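Local coordinates for lumazine protein (Photobacterium kishitanii, PDB 3A35) that serves as an antenna protein in luminous bacteria, holding a lumazine or flavin chromophore and shifting the luciferase emission to shorter wavelength, at residues Lys38-Leu43 / Leu49-Ile54; Ser146-Glu149 / Ile155-Asn158. All blocks are in the same frame, centred on the assembly; numbering follows the deposited sequence.

Contact 1 of 2, residues Lys38-Leu43 / Leu49-Ile54; sequences KGTVML and LTVVRI. With RBF (riboflavin), chain C.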
loop_
_atom_site.group_PDB
_atom_site.type_symbol
_atom_site.label_atom_id
_atom_site.label_comp_id
_atom_site.label_asym_id
_atom_site.label_seq_id
_atom_site.Cartn_x
_atom_site.Cartn_y
_atom_site.Cartn_z
ATOM N N LYS A 38 -11.992 16.545 3.674
ATOM C CA LYS A 38 -11.888 16.171 5.075
ATOM C C LYS A 38 -12.802 15.090 5.430
ATOM O O LYS A 38 -13.969 15.161 5.093
ATOM C CB LYS A 38 -12.199 17.301 6.119
ATOM C CG LYS A 38 -11.123 18.219 6.263
ATOM C CD LYS A 38 -11.232 19.390 7.518
ATOM C CE LYS A 38 -12.546 19.615 7.929
ATOM N NZ LYS A 38 -12.222 20.893 8.839
ATOM N N GLY A 39 -12.292 14.054 6.139
ATOM C CA GLY A 39 -13.068 12.946 6.523
ATOM C C GLY A 39 -13.160 11.775 5.574
ATOM O O GLY A 39 -13.636 10.678 5.852
ATOM N N THR A 40 -12.651 11.950 4.314
ATOM C CA THR A 40 -12.525 10.837 3.401
ATOM C C THR A 40 -11.663 9.764 4.009
ATOM O O THR A 40 -10.601 10.037 4.590
ATOM C CB THR A 40 -11.837 11.248 2.120
ATOM O OG1 THR A 40 -12.689 12.156 1.367
ATOM C CG2 THR A 40 -11.389 10.070 1.241
ATOM N N VAL A 41 -12.120 8.526 3.901
ATOM C CA VAL A 41 -11.373 7.361 4.362
ATOM C C VAL A 41 -10.960 6.676 3.071
ATOM O O VAL A 41 -11.758 6.255 2.249
ATOM C CB VAL A 41 -12.246 6.418 5.225
ATOM C CG1 VAL A 41 -11.410 5.188 5.547
ATOM C CG2 VAL A 41 -12.535 7.126 6.507
ATOM N N MET A 42 -9.669 6.545 2.807
ATOM C CA MET A 42 -9.113 6.006 1.554
ATOM C C MET A 42 -7.909 5.215 1.873
ATOM O O MET A 42 -7.413 5.188 3.086
ATOM C CB MET A 42 -8.754 7.123 0.556
ATOM C CG MET A 42 -7.657 8.085 1.164
ATOM S SD MET A 42 -7.150 9.365 -0.017
ATOM C CE MET A 42 -6.337 8.385 -1.273
ATOM N N LEU A 43 -7.417 4.477 0.888
ATOM C CA LEU A 43 -6.166 3.693 1.103
ATOM C C LEU A 43 -4.908 4.437 0.712
ATOM O O LEU A 43 -4.771 4.946 -0.393
ATOM C CB LEU A 43 -6.194 2.383 0.304
ATOM C CG LEU A 43 -7.410 1.508 0.607
ATOM C CD1 LEU A 43 -7.152 0.151 -0.121
ATOM C CD2 LEU A 43 -7.619 1.229 2.101
ATOM N N LEU A 49 -6.947 5.162 5.994
ATOM C CA LEU A 49 -6.643 6.395 6.764
ATOM C C LEU A 49 -7.683 7.433 6.448
ATOM O O LEU A 49 -8.292 7.452 5.373
ATOM C CB LEU A 49 -5.236 6.975 6.443
ATOM C CG LEU A 49 -4.062 6.028 6.682
ATOM C CD1 LEU A 49 -2.759 6.716 6.216
ATOM C CD2 LEU A 49 -3.916 5.646 8.194
ATOM N N THR A 50 -7.856 8.332 7.395
ATOM C CA THR A 50 -8.878 9.411 7.283
ATOM C C THR A 50 -8.224 10.763 6.990
ATOM O O THR A 50 -7.330 11.167 7.730
ATOM C CB THR A 50 -9.618 9.466 8.672
ATOM O OG1 THR A 50 -10.144 8.158 8.943
ATOM C CG2 THR A 50 -10.778 10.541 8.514
ATOM N N VAL A 51 -8.721 11.463 5.996
ATOM C CA VAL A 51 -8.118 12.792 5.768
ATOM C C VAL A 51 -8.447 13.754 6.918
ATOM O O VAL A 51 -9.665 13.877 7.243
ATOM C CB VAL A 51 -8.647 13.336 4.430
ATOM C CG1 VAL A 51 -8.206 14.769 4.197
ATOM C CG2 VAL A 51 -8.289 12.444 3.230
ATOM N N VAL A 52 -7.425 14.412 7.422
ATOM C CA VAL A 52 -7.633 15.356 8.537
ATOM C C VAL A 52 -7.682 16.792 7.988
ATOM O O VAL A 52 -8.333 17.606 8.645
ATOM C CB VAL A 52 -6.408 15.223 9.470
ATOM C CG1 VAL A 52 -6.145 16.544 10.262
ATOM C CG2 VAL A 52 -6.546 13.925 10.287
ATOM N N ARG A 53 -7.009 17.135 6.897
ATOM C CA ARG A 53 -6.923 18.553 6.496
ATOM C C ARG A 53 -6.499 18.497 5.039
ATOM O O ARG A 53 -5.738 17.566 4.666
ATOM C CB ARG A 53 -5.948 19.328 7.352
ATOM C CG ARG A 53 -5.484 20.619 6.809
ATOM C CD ARG A 53 -4.402 21.122 7.625
ATOM N NE ARG A 53 -3.996 22.338 6.990
ATOM C CZ ARG A 53 -2.757 22.797 6.928
ATOM N NH1 ARG A 53 -1.728 22.149 7.493
ATOM N NH2 ARG A 53 -2.620 24.013 6.351
ATOM N N ILE A 54 -6.878 19.425 4.224
ATOM C CA ILE A 54 -6.330 19.635 2.882
ATOM C C ILE A 54 -5.931 21.076 2.685
ATOM O O ILE A 54 -6.723 22.003 2.988
ATOM C CB ILE A 54 -7.281 19.220 1.867
ATOM C CG1 ILE A 54 -7.676 17.754 2.016
ATOM C CG2 ILE A 54 -6.663 19.526 0.512
ATOM C CD1 ILE A 54 -8.867 17.388 1.038
HETATM N N1 RBF C . -5.562 4.291 11.370
HETATM C C2 RBF C . -4.821 5.405 11.544
HETATM O O2 RBF C . -3.664 5.344 12.065
HETATM N N3 RBF C . -5.224 6.664 11.114
HETATM C C4 RBF C . -6.466 6.839 10.455
HETATM O O4 RBF C . -6.774 7.981 10.091
HETATM C C4A RBF C . -7.247 5.672 10.365
HETATM N N5 RBF C . -8.571 5.828 9.802
HETATM C C5A RBF C . -9.338 4.668 9.692
HETATM C C6 RBF C . -10.658 4.849 9.267
HETATM C C7 RBF C . -11.431 3.656 9.198
HETATM C C7M RBF C . -12.913 3.880 8.778
HETATM C C8 RBF C . -10.951 2.415 9.485
HETATM C C8M RBF C . -11.821 1.242 9.319
HETATM C C9 RBF C . -9.584 2.250 9.903
HETATM C C9A RBF C . -8.816 3.403 10.088
HETATM N N10 RBF C . -7.481 3.300 10.609
HETATM C C10 RBF C . -6.775 4.461 10.789
HETATM C "C1'" RBF C . -6.950 2.096 11.100
HETATM C "C2'" RBF C . -5.935 1.409 10.209
HETATM O "O2'" RBF C . -6.529 1.192 8.885
HETATM C "C3'" RBF C . -5.548 0.129 10.738
HETATM O "O3'" RBF C . -4.989 0.455 12.122
HETATM C "C4'" RBF C . -4.340 -0.506 10.028
HETATM O "O4'" RBF C . -4.761 -0.991 8.733
HETATM C "C5'" RBF C . -3.763 -1.696 10.805
HETATM O "O5'" RBF C . -2.569 -2.209 10.211
#

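Contact 2 of 2, residues Ser146-Glu149 / Ile155-Asn158; sequences SIEE and IFIN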
loop_
_atom_site.group_PDB
_atom_site.type_symbol
_atom_site.label_atom_id
_atom_site.label_comp_id
_atom_site.label_asym_id
_atom_site.label_seq_id
_atom_site.Cartn_x
_atom_site.Cartn_y
_atom_site.Cartn_z
ATOM N N SER A 146 -2.814 -11.913 -7.411
ATOM C CA SER A 146 -2.579 -13.317 -7.020
ATOM C C SER A 146 -1.146 -13.585 -6.606
ATOM O O SER A 146 -0.244 -13.011 -7.189
ATOM C CB SER A 146 -2.861 -14.282 -8.204
ATOM O OG SER A 146 -2.194 -13.826 -9.401
ATOM N N ILE A 147 -0.977 -14.461 -5.606
ATOM C CA ILE A 147 0.334 -15.040 -5.224
ATOM C C ILE A 147 0.741 -16.016 -6.325
ATOM O O ILE A 147 -0.141 -16.774 -6.869
ATOM C CB ILE A 147 0.247 -15.693 -3.875
ATOM C CG1 ILE A 147 -0.144 -14.587 -2.839
ATOM C CG2 ILE A 147 1.531 -16.463 -3.567
ATOM C CD1 ILE A 147 -0.396 -15.195 -1.450
ATOM N N GLU A 148 2.016 -16.049 -6.762
ATOM C CA GLU A 148 2.485 -16.985 -7.758
ATOM C C GLU A 148 2.901 -18.296 -7.121
ATOM O O GLU A 148 2.547 -19.392 -7.581
ATOM C CB GLU A 148 3.657 -16.369 -8.494
ATOM C CG GLU A 148 3.801 -17.030 -9.742
ATOM C CD GLU A 148 2.670 -16.682 -10.766
ATOM O OE1 GLU A 148 1.884 -15.717 -10.684
ATOM O OE2 GLU A 148 2.581 -17.435 -11.733
ATOM N N GLU A 149 3.763 -18.212 -6.125
ATOM C CA GLU A 149 4.325 -19.328 -5.396
ATOM C C GLU A 149 4.747 -18.927 -3.975
ATOM O O GLU A 149 4.999 -17.711 -3.718
ATOM C CB GLU A 149 5.557 -19.800 -6.153
ATOM C CG GLU A 149 5.440 -20.304 -7.590
ATOM C CD GLU A 149 6.869 -20.326 -8.309
ATOM O OE1 GLU A 149 7.905 -20.486 -7.579
ATOM O OE2 GLU A 149 6.941 -20.132 -9.587
ATOM N N ILE A 155 7.092 -15.179 -0.315
ATOM C CA ILE A 155 5.998 -15.187 -1.305
ATOM C C ILE A 155 6.458 -14.528 -2.600
ATOM O O ILE A 155 7.112 -13.467 -2.561
ATOM C CB ILE A 155 4.688 -14.538 -0.740
ATOM C CG1 ILE A 155 4.836 -13.087 -0.402
ATOM C CG2 ILE A 155 4.181 -15.323 0.428
ATOM C CD1 ILE A 155 3.511 -12.391 -0.411
ATOM N N PHE A 156 6.201 -15.116 -3.756
ATOM C CA PHE A 156 6.562 -14.640 -5.032
ATOM C C PHE A 156 5.335 -14.128 -5.726
ATOM O O PHE A 156 4.341 -14.842 -5.942
ATOM C CB PHE A 156 7.285 -15.750 -5.803
ATOM C CG PHE A 156 7.374 -15.564 -7.231
ATOM C CD1 PHE A 156 7.606 -14.312 -7.825
ATOM C CD2 PHE A 156 7.344 -16.689 -8.075
ATOM C CE1 PHE A 156 7.736 -14.123 -9.210
ATOM C CE2 PHE A 156 7.433 -16.544 -9.442
ATOM C CZ PHE A 156 7.666 -15.271 -10.052
ATOM N N ILE A 157 5.316 -12.849 -6.067
ATOM C CA ILE A 157 4.277 -12.227 -6.815
ATOM C C ILE A 157 4.806 -11.738 -8.133
ATOM O O ILE A 157 5.822 -11.091 -8.221
ATOM C CB ILE A 157 3.652 -11.016 -6.067
ATOM C CG1 ILE A 157 3.162 -11.518 -4.719
ATOM C CG2 ILE A 157 2.363 -10.534 -6.870
ATOM C CD1 ILE A 157 3.222 -10.527 -3.668
ATOM N N ASN A 158 4.115 -12.121 -9.228
ATOM C CA ASN A 158 4.652 -11.841 -10.539
ATOM C C ASN A 158 3.694 -10.825 -11.177
ATOM O O ASN A 158 2.569 -11.161 -11.641
ATOM C CB ASN A 158 4.682 -13.186 -11.316
ATOM C CG ASN A 158 5.179 -13.016 -12.681
ATOM O OD1 ASN A 158 5.302 -11.954 -13.196
ATOM N ND2 ASN A 158 5.492 -14.171 -13.317
HETATM O O HOH W 1 1.557 -13.437 -9.183
HETATM O O HOH W 2 1.402 -13.926 -12.512
#

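Contact 1 of 2, residues Lys38-Leu43 / Leu49-Ile54
Leu49 pairs with Met42 through two backbone hydrogen bonds, Leu49 N to Met42 O at 2.9 Å and Met42 N to Leu49 O at 3.1 Å. Its branched side chain suits a buried place beside the ligand, and Leu49 CD2 packs 3.4 Å from N3 of riboflavin. Thr50, the non-hydrogen-bonded partner of Val41, turns its backbone N outward to riboflavin O4. With OG1 beside its own backbone N (chi1 -56°), the Thr50 hydroxyl donates to riboflavin N5, while CG2 lies against Gly39 CA; a branched, half-polar residue suits both tasks. Gly39 has a positive phi (89°), where a CB would collide with Lys38 O. Val41 crosses the threonine, CG2 lying 3.6 Å from Thr50 OG1 and CG1 meeting riboflavin C7M. Val51 N bonds to Thr40 O (2.7 Å), and Val51 O accepts from Gly39 N. Val51 CG2 packs on Thr40 CB, the Thr40 hydroxyl being bonded to Glu37 N. Lys38 CD rests 3.6 Å from Val52 O, a van der Waals contact of the aliphatic chain. In the N-terminal six-stranded barrel, strand 58-63 flanks 47-55, with Phe61 touching Leu49 and Val51, and strand 80-84 borders 41-44, where Leu83 meets Met42.

Contact 2 of 2, residues Ser146-Glu149 / Ile155-Asn158
Glu148 lies alongside Phe156, both side chains pointing the same way. Glu148 CB rests against Phe156 O and sits over one face of the ring, 4.0 Å from the centroid of the Phe156 ring, a CH-pi contact. Glu148 CG, anti to the backbone N (chi1 -159°), continues along the ring to Phe156 CE2 at 3.7 Å. The bend at chi2 (71°) then carries CD toward Asn158 CB, and Glu148 OE1 ends 3.8 Å from Asn158 CB. Two waters meet OE1: one also bonds to Ser146 O and Asn158 N, the other to Asn158 O. Glutamate suits this exposed place because its methylenes cover an aromatic while its carboxylate reaches solvent.

Glu149 brings its carboxylate to the ring edge, with Glu149 OE2 3.6 Å from Phe156 CE2 and the two planes almost perpendicular at 88°. Such an approach sets negative oxygen near the ring's hydrogens. Both glutamates face Phe156 in a classic beta bulge: Phe156 O receives Glu148 N at 2.7 Å and, weakly, Glu149 N at 3.4 Å, while Phe156 N returns a bond to Glu149 O at 2.9 Å.

Strand 117-123 flanks strand 154-160, its Tyr121 stacking on Phe156, and Arg117 bonds to Asn158 OD1. Ile147, Ile155 and Ile157 supply branched apolar bulk against Ile138 of strand 137-140 in the C-terminal barrel.

From the N terminus, the chain first builds the barrel of strands 8-17 to 80-84, where contact 1 closes a short hairpin between strands 41-44 and 47-55. It then enters the second Lumazine-binding repeat, and contact 2 closes the hairpin of strands 143-151 and 154-160. The two loops come in series, neither nested nor crossed. The same strand order recurs in both barrels, yet the contacts join different neighbours: the pair in contact 2 corresponds to 47-55 with 58-63 in the first barrel. Their centres lie about 31 Å apart, on opposite sides of the chain's centre. Contact 1 borders bound riboflavin; contact 2 lies away from the known binding sites.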